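Local coordinates for protein erythrocyte binding antigen 140 (PDB 4GF2) that probably binds a receptor on the host red-cell surface during erythrocyte invasion by the malaria parasite, through the part containing its two Duffy-binding-like domains, at residues S372-E375 and A376-L379. The protein carries 3 engineered substitutions. Sequence-based numbering, arbitrary orientation.
Sequences SIYE and AQLL
Gln377 lies alongside the Tyr374 ring and the Ile373 side chain, its amide oxygen OE1 3.5 Å from Tyr374 CD1 and 4.0 Å from Ile373 CG2. Its chain runs extended beyond CG; the amide plane is turned 51° from that of the ring, and OE1 comes to the ring obliquely. The outer ends are fixed elsewhere: Gln377 NE2 donates to the carbonyl of Ala303, and Tyr374 OH is hydrogen-bonded to that of Tyr283.

Glu375, the residue after Tyr374, crosses Leu379, which lies one turn further along, at an oblique angle. With CG anti to the backbone N (chi1 177°) and the chain bent at chi2, the carboxylate comes against the leucine branch, OE2 3.4 Å from Leu379 CD1. This buried acid has polar partners on both oxygens, OE1 in a salt bridge with Lys319 and a hydrogen bond from Cys349 N, OE2 in a hydrogen bond with Ser398 OG; the lysine would probably help keep it ionised.

Regular i to i+4 backbone bonds run beneath these side chains. Gln377 N reaches Ile373 O at 2.9 Å, while Leu378 N meets Tyr374 O at 2.7 Å with an N-H...O angle of 168°. Leu378 CG also packs against that carbonyl oxygen.

All eight residues are buried in helix 361-382 of the second Duffy-binding-like domain. Ile373, Tyr374 and Gln377 touch helix 285-293, Ser372 and Ile373 meet helix 435-457, and Leu379 packs on Ile394 and Ile395 of helix 388-407.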
# COMPACT_ATOMS: atom_id res chain seq x y z
N SER A 372 -7.40 -12.82 5.50
CA SER A 372 -6.61 -13.95 5.98
C SER A 372 -6.58 -14.00 7.50
O SER A 372 -6.69 -15.07 8.11
CB SER A 372 -5.18 -13.86 5.44
OG SER A 372 -5.15 -13.94 4.03
N ILE A 373 -6.43 -12.84 8.12
CA ILE A 373 -6.38 -12.76 9.57
C ILE A 373 -7.71 -13.19 10.19
O ILE A 373 -7.74 -14.05 11.07
CB ILE A 373 -5.98 -11.35 10.04
CG1 ILE A 373 -4.49 -11.13 9.79
CG2 ILE A 373 -6.28 -11.16 11.52
CD1 ILE A 373 -4.02 -9.71 9.99
N TYR A 374 -8.81 -12.61 9.72
CA TYR A 374 -10.12 -12.93 10.28
C TYR A 374 -10.48 -14.39 10.03
O TYR A 374 -11.03 -15.05 10.91
CB TYR A 374 -11.19 -11.99 9.72
CG TYR A 374 -10.99 -10.57 10.17
CD1 TYR A 374 -11.02 -10.24 11.52
CD2 TYR A 374 -10.77 -9.55 9.25
CE1 TYR A 374 -10.83 -8.94 11.94
CE2 TYR A 374 -10.57 -8.24 9.67
CZ TYR A 374 -10.60 -7.95 11.01
OH TYR A 374 -10.41 -6.65 11.43
N GLU A 375 -10.17 -14.90 8.85
CA GLU A 375 -10.42 -16.31 8.57
C GLU A 375 -9.72 -17.16 9.62
O GLU A 375 -10.30 -18.08 10.17
CB GLU A 375 -9.94 -16.68 7.17
CG GLU A 375 -10.10 -18.16 6.84
CD GLU A 375 -11.54 -18.62 6.80
OE1 GLU A 375 -12.45 -17.76 6.90
OE2 GLU A 375 -11.78 -19.84 6.68
N ALA A 376 -8.46 -16.82 9.90
CA ALA A 376 -7.68 -17.58 10.88
C ALA A 376 -8.31 -17.49 12.26
O ALA A 376 -8.51 -18.50 12.93
CB ALA A 376 -6.24 -17.10 10.91
N GLN A 377 -8.62 -16.27 12.68
CA GLN A 377 -9.21 -16.06 13.99
C GLN A 377 -10.54 -16.79 14.11
O GLN A 377 -10.79 -17.48 15.09
CB GLN A 377 -9.43 -14.57 14.25
CG GLN A 377 -8.17 -13.79 14.59
CD GLN A 377 -8.46 -12.32 14.81
OE1 GLN A 377 -9.29 -11.73 14.12
NE2 GLN A 377 -7.78 -11.72 15.78
N LEU A 378 -11.40 -16.63 13.10
CA LEU A 378 -12.71 -17.27 13.11
C LEU A 378 -12.60 -18.78 13.18
O LEU A 378 -13.34 -19.43 13.91
CB LEU A 378 -13.50 -16.87 11.87
CG LEU A 378 -13.89 -15.40 11.83
CD1 LEU A 378 -14.51 -15.07 10.49
CD2 LEU A 378 -14.84 -15.09 12.96
N LEU A 379 -11.67 -19.33 12.41
CA LEU A 379 -11.41 -20.76 12.44
C LEU A 379 -10.91 -21.17 13.82
O LEU A 379 -11.40 -22.13 14.41
CB LEU A 379 -10.38 -21.15 11.38
CG LEU A 379 -10.87 -21.13 9.93
CD1 LEU A 379 -9.71 -21.36 8.98
CD2 LEU A 379 -11.96 -22.16 9.71